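Long-range contact in glycosyl hydrolases family 31 family protein (Aspergillus niger, PDB 6DRU), which releases alpha-xylose by hydrolysis from the non-reducing terminal glucose of xyloglucan oligosaccharides, as a family 31 glycoside hydrolase: residues S236-S249 and C463-Q477. Residues are numbered along the deposited sequence; the frame is centred on the assembly and turned at random.
Sequences SALTGRAPAPPDFS and CDHVSLSRSGYIGSQ. With XYS (alpha-D-xylopyranose), chain N.
Q477 NE2 spends both its N-H groups on the turn that ends helix 228-239: it donates to G240 O at 2.8 Å and to T239 OG1 at 2.9 Å. Both acceptors lie within 7° of the amide plane, so the pair of bonds fixes the rotation of the carboxamide. The bond to G240 O is the straighter of the two. With CG between the backbone N and the carbonyl carbon (chi1 69°), the Q477 chain lays CG against G240 O, and the bend at chi2 turns the amide to the two acceptors. This is the linker that enters the TIM barrel of the GH31 catalytic domain, running past the residues that lead into barrel strand 467-469 (C463-V466) and the turn that comes after it (I474-Q477). Around the T239 end, I474 CG2 meets T239 CG2 at 3.6 Å, the two side chains crossing at about a right angle, while T239 O lies against the CA of G475, in the type II turn Y473-S476. Midway, A242 CA makes a CH...O contact with Q477 O, and P243 sets its ring on C463 SG (CG to SG 3.4 Å), the sulfur that is disulfide-bonded to C480. The linker's other grip is a backbone bond, C463 N to A244 O (2.9 Å). Beyond it, the P246 ring packs obliquely on V466, whose CG1 touches both CG and CD, with C463 CB also against CD. From the far end of strand 467-469, R470 reaches the active site, where its NH1 donates to O2 of the bound xylose. Back at the linker, F248 turns its ring edge to D464 O, with CE1 3.5 Å from that oxygen.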
loop_
_atom_site.group_PDB
_atom_site.type_symbol
_atom_site.label_atom_id
_atom_site.label_comp_id
_atom_site.label_asym_id
_atom_site.label_seq_id
_atom_site.Cartn_x
_atom_site.Cartn_y
_atom_site.Cartn_z
ATOM N N SER A 236 1.977 -28.174 25.786
ATOM C CA SER A 236 0.628 -28.724 25.700
ATOM C C SER A 236 -0.315 -28.054 26.690
ATOM O O SER A 236 -1.502 -27.884 26.394
ATOM C CB SER A 236 0.660 -30.234 25.933
ATOM O OG SER A 236 1.241 -30.546 27.188
ATOM N N ALA A 237 0.186 -27.669 27.866
ATOM C CA ALA A 237 -0.639 -26.924 28.808
ATOM C C ALA A 237 -0.972 -25.529 28.298
ATOM O O ALA A 237 -1.973 -24.946 28.726
ATOM C CB ALA A 237 0.057 -26.827 30.164
ATOM N N LEU A 238 -0.159 -24.985 27.395
ATOM C CA LEU A 238 -0.420 -23.670 26.831
ATOM C C LEU A 238 -1.329 -23.732 25.613
ATOM O O LEU A 238 -2.222 -22.892 25.468
ATOM C CB LEU A 238 0.896 -22.989 26.448
ATOM C CG LEU A 238 1.723 -22.405 27.592
ATOM C CD1 LEU A 238 3.149 -22.155 27.135
ATOM C CD2 LEU A 238 1.090 -21.127 28.110
ATOM N N THR A 239 -1.135 -24.722 24.742
ATOM C CA THR A 239 -1.797 -24.745 23.447
ATOM C C THR A 239 -2.807 -25.870 23.280
ATOM O O THR A 239 -3.587 -25.837 22.323
ATOM C CB THR A 239 -0.751 -24.843 22.328
ATOM O OG1 THR A 239 -0.052 -26.087 22.438
ATOM C CG2 THR A 239 0.246 -23.707 22.453
ATOM N N GLY A 240 -2.823 -26.858 24.171
ATOM C CA GLY A 240 -3.816 -27.910 24.074
ATOM C C GLY A 240 -3.321 -29.302 24.410
ATOM O O GLY A 240 -2.253 -29.727 23.959
ATOM N N ARG A 241 -4.100 -30.019 25.216
ATOM C CA ARG A 241 -3.838 -31.412 25.546
ATOM C C ARG A 241 -4.688 -32.305 24.654
ATOM O O ARG A 241 -5.913 -32.148 24.597
ATOM C CB ARG A 241 -4.139 -31.691 27.019
ATOM C CG ARG A 241 -3.133 -31.094 27.990
ATOM C CD ARG A 241 -1.891 -31.963 28.105
ATOM N NE ARG A 241 -0.846 -31.315 28.891
ATOM C CZ ARG A 241 -0.893 -31.162 30.211
ATOM N NH1 ARG A 241 -1.940 -31.607 30.894
ATOM N NH2 ARG A 241 0.102 -30.560 30.848
ATOM N N ALA A 242 -4.037 -33.230 23.954
ATOM C CA ALA A 242 -4.740 -34.058 22.989
ATOM C C ALA A 242 -5.776 -34.940 23.684
ATOM O O ALA A 242 -5.610 -35.314 24.849
ATOM C CB ALA A 242 -3.756 -34.930 22.216
ATOM N N PRO A 243 -6.852 -35.283 22.993
ATOM C CA PRO A 243 -7.843 -36.210 23.544
ATOM C C PRO A 243 -7.379 -37.655 23.388
ATOM O O PRO A 243 -6.337 -37.943 22.802
ATOM C CB PRO A 243 -9.081 -35.925 22.696
ATOM C CG PRO A 243 -8.525 -35.482 21.386
ATOM C CD PRO A 243 -7.273 -34.722 21.698
ATOM N N ALA A 244 -8.178 -38.568 23.933
ATOM C CA ALA A 244 -7.780 -39.946 23.679
ATOM C C ALA A 244 -8.432 -40.450 22.393
ATOM O O ALA A 244 -9.625 -40.221 22.171
ATOM C CB ALA A 244 -8.175 -40.849 24.843
ATOM N N PRO A 245 -7.672 -41.138 21.536
ATOM C CA PRO A 245 -8.224 -41.547 20.248
ATOM C C PRO A 245 -9.197 -42.711 20.420
ATOM O O PRO A 245 -9.097 -43.473 21.389
ATOM C CB PRO A 245 -6.978 -41.973 19.452
ATOM C CG PRO A 245 -6.045 -42.462 20.501
ATOM C CD PRO A 245 -6.274 -41.570 21.701
ATOM N N PRO A 246 -10.148 -42.859 19.501
ATOM C CA PRO A 246 -11.001 -44.054 19.534
ATOM C C PRO A 246 -10.184 -45.294 19.219
ATOM O O PRO A 246 -9.257 -45.256 18.408
ATOM C CB PRO A 246 -12.044 -43.774 18.449
ATOM C CG PRO A 246 -11.372 -42.827 17.524
ATOM C CD PRO A 246 -10.476 -41.975 18.375
ATOM N N ASP A 247 -10.536 -46.402 19.878
ATOM C CA ASP A 247 -9.712 -47.605 19.802
ATOM C C ASP A 247 -9.595 -48.131 18.378
ATOM O O ASP A 247 -8.541 -48.653 17.997
ATOM C CB ASP A 247 -10.279 -48.690 20.721
ATOM C CG ASP A 247 -10.116 -48.354 22.193
ATOM O OD1 ASP A 247 -9.169 -47.614 22.537
ATOM O OD2 ASP A 247 -10.934 -48.833 23.007
ATOM N N PHE A 248 -10.651 -47.988 17.571
ATOM C CA PHE A 248 -10.619 -48.543 16.221
ATOM C C PHE A 248 -9.581 -47.849 15.347
ATOM O O PHE A 248 -9.012 -48.480 14.450
ATOM C CB PHE A 248 -12.005 -48.454 15.578
ATOM C CG PHE A 248 -12.324 -47.104 15.003
ATOM C CD1 PHE A 248 -12.808 -46.088 15.809
ATOM C CD2 PHE A 248 -12.154 -46.855 13.651
ATOM C CE1 PHE A 248 -13.106 -44.846 15.278
ATOM C CE2 PHE A 248 -12.449 -45.618 13.118
ATOM C CZ PHE A 248 -12.925 -44.611 13.932
ATOM N N SER A 249 -9.309 -46.567 15.599
ATOM C CA SER A 249 -8.357 -45.822 14.783
ATOM C C SER A 249 -6.922 -46.308 14.944
ATOM O O SER A 249 -6.066 -45.933 14.136
ATOM C CB SER A 249 -8.437 -44.331 15.117
ATOM O OG SER A 249 -8.100 -44.093 16.472
ATOM N N CYS A 463 -12.446 -39.403 22.104
ATOM C CA CYS A 463 -13.023 -39.255 20.775
ATOM C C CYS A 463 -13.781 -40.513 20.379
ATOM O O CYS A 463 -13.370 -41.632 20.698
ATOM C CB CYS A 463 -11.933 -38.978 19.736
ATOM S SG CYS A 463 -10.938 -37.496 19.999
ATOM N N ASP A 464 -14.901 -40.321 19.686
ATOM C CA ASP A 464 -15.582 -41.427 19.025
ATOM C C ASP A 464 -15.167 -41.560 17.570
ATOM O O ASP A 464 -15.199 -42.666 17.018
ATOM C CB ASP A 464 -17.100 -41.242 19.100
ATOM C CG ASP A 464 -17.672 -41.639 20.446
ATOM O OD1 ASP A 464 -16.887 -42.018 21.342
ATOM O OD2 ASP A 464 -18.908 -41.567 20.607
ATOM N N HIS A 465 -14.775 -40.455 16.941
ATOM C CA HIS A 465 -14.392 -40.437 15.539
ATOM C C HIS A 465 -13.205 -39.500 15.369
ATOM O O HIS A 465 -12.884 -38.701 16.254
ATOM C CB HIS A 465 -15.569 -40.010 14.656
ATOM C CG HIS A 465 -16.859 -40.679 15.015
ATOM N ND1 HIS A 465 -17.173 -41.959 14.610
ATOM C CD2 HIS A 465 -17.905 -40.253 15.762
ATOM C CE1 HIS A 465 -18.363 -42.288 15.082
ATOM N NE2 HIS A 465 -18.828 -41.270 15.783
ATOM N N VAL A 466 -12.545 -39.601 14.216
ATOM C CA VAL A 466 -11.361 -38.809 13.915
ATOM C C VAL A 466 -11.543 -38.112 12.574
ATOM O O VAL A 466 -12.454 -38.413 11.803
ATOM C CB VAL A 466 -10.071 -39.655 13.898
ATOM C CG1 VAL A 466 -9.928 -40.446 15.182
ATOM C CG2 VAL A 466 -10.072 -40.582 12.693
ATOM N N SER A 467 -10.650 -37.161 12.311
ATOM C CA SER A 467 -10.549 -36.506 11.018
ATOM C C SER A 467 -9.105 -36.576 10.545
ATOM O O SER A 467 -8.172 -36.607 11.353
ATOM C CB SER A 467 -11.015 -35.044 11.075
ATOM O OG SER A 467 -10.079 -34.234 11.764
ATOM N N LEU A 468 -8.926 -36.614 9.229
ATOM C CA LEU A 468 -7.607 -36.700 8.613
ATOM C C LEU A 468 -7.326 -35.373 7.920
ATOM O O LEU A 468 -7.969 -35.039 6.920
ATOM C CB LEU A 468 -7.540 -37.871 7.634
ATOM C CG LEU A 468 -6.228 -38.116 6.887
ATOM C CD1 LEU A 468 -5.079 -38.346 7.856
ATOM C CD2 LEU A 468 -6.375 -39.302 5.951
ATOM N N SER A 469 -6.369 -34.618 8.456
ATOM C CA SER A 469 -6.035 -33.293 7.959
ATOM C C SER A 469 -4.599 -33.264 7.455
ATOM O O SER A 469 -3.734 -33.994 7.949
ATOM C CB SER A 469 -6.227 -32.232 9.052
ATOM O OG SER A 469 -5.628 -31.002 8.686
ATOM N N ARG A 470 -4.352 -32.404 6.468
ATOM C CA ARG A 470 -3.026 -32.231 5.888
ATOM C C ARG A 470 -2.330 -30.968 6.373
ATOM O O ARG A 470 -1.205 -30.692 5.946
ATOM C CB ARG A 470 -3.119 -32.208 4.360
ATOM C CG ARG A 470 -1.896 -32.759 3.647
ATOM C CD ARG A 470 -2.088 -32.721 2.143
ATOM N NE ARG A 470 -2.216 -31.359 1.642
ATOM C CZ ARG A 470 -2.596 -31.053 0.406
ATOM N NH1 ARG A 470 -2.892 -32.019 -0.454
ATOM N NH2 ARG A 470 -2.685 -29.785 0.033
ATOM N N SER A 471 -2.970 -30.193 7.245
ATOM C CA SER A 471 -2.397 -28.945 7.723
ATOM C C SER A 471 -2.966 -28.637 9.102
ATOM O O SER A 471 -3.852 -29.334 9.604
ATOM C CB SER A 471 -2.667 -27.801 6.741
ATOM O OG SER A 471 -1.895 -26.655 7.058
ATOM N N GLY A 472 -2.445 -27.578 9.706
ATOM C CA GLY A 472 -2.868 -27.199 11.038
ATOM C C GLY A 472 -2.058 -26.019 11.511
ATOM O O GLY A 472 -1.457 -25.307 10.704
ATOM N N TYR A 473 -2.031 -25.815 12.824
ATOM C CA TYR A 473 -1.266 -24.701 13.366
ATOM C C TYR A 473 -1.041 -24.933 14.860
ATOM O O TYR A 473 -1.058 -26.077 15.328
ATOM C CB TYR A 473 -1.977 -23.368 13.073
ATOM C CG TYR A 473 -1.047 -22.179 13.081
ATOM C CD1 TYR A 473 0.109 -22.176 12.310
ATOM C CD2 TYR A 473 -1.321 -21.061 13.857
ATOM C CE1 TYR A 473 0.967 -21.094 12.314
ATOM C CE2 TYR A 473 -0.468 -19.971 13.865
ATOM C CZ TYR A 473 0.674 -19.994 13.091
ATOM O OH TYR A 473 1.529 -18.916 13.091
ATOM N N ILE A 474 -0.819 -23.841 15.595
ATOM C CA ILE A 474 -0.525 -23.927 17.019
ATOM C C ILE A 474 -1.688 -24.578 17.749
ATOM O O ILE A 474 -2.845 -24.160 17.614
ATOM C CB ILE A 474 -0.225 -22.527 17.577
ATOM C CG1 ILE A 474 0.940 -21.888 16.818
ATOM C CG2 ILE A 474 0.083 -22.595 19.057
ATOM C CD1 ILE A 474 1.157 -20.428 17.145
ATOM N N GLY A 475 -1.385 -25.614 18.529
ATOM C CA GLY A 475 -2.402 -26.267 19.327
ATOM C C GLY A 475 -3.356 -27.149 18.558
ATOM O O GLY A 475 -4.427 -27.477 19.073
ATOM N N SER A 476 -2.998 -27.551 17.335
ATOM C CA SER A 476 -3.870 -28.423 16.556
ATOM C C SER A 476 -4.077 -29.778 17.218
ATOM O O SER A 476 -5.027 -30.487 16.864
ATOM C CB SER A 476 -3.303 -28.617 15.147
ATOM O OG SER A 476 -3.573 -27.498 14.320
ATOM N N GLN A 477 -3.222 -30.152 18.173
ATOM C CA GLN A 477 -3.363 -31.440 18.839
ATOM C C GLN A 477 -4.611 -31.518 19.706
ATOM O O GLN A 477 -4.955 -32.611 20.167
ATOM C CB GLN A 477 -2.126 -31.741 19.688
ATOM C CG GLN A 477 -1.959 -30.855 20.911
ATOM C CD GLN A 477 -1.226 -29.565 20.606
ATOM O OE1 GLN A 477 -0.890 -29.283 19.456
ATOM N NE2 GLN A 477 -0.964 -28.777 21.642
HETATM C C1 XYS N . -4.427 -34.730 -2.506
HETATM C C2 XYS N . -4.145 -35.563 -1.278
HETATM C C3 XYS N . -4.169 -37.027 -1.659
HETATM C C4 XYS N . -5.470 -37.348 -2.362
HETATM C C5 XYS N . -5.683 -36.369 -3.496
HETATM O O1 XYS N . -3.454 -34.998 -3.487
HETATM O O2 XYS N . -2.884 -35.224 -0.754
HETATM O O3 XYS N . -4.048 -37.821 -0.502
HETATM O O4 XYS N . -5.410 -38.656 -2.879
HETATM O O5 XYS N . -5.708 -35.049 -2.999
#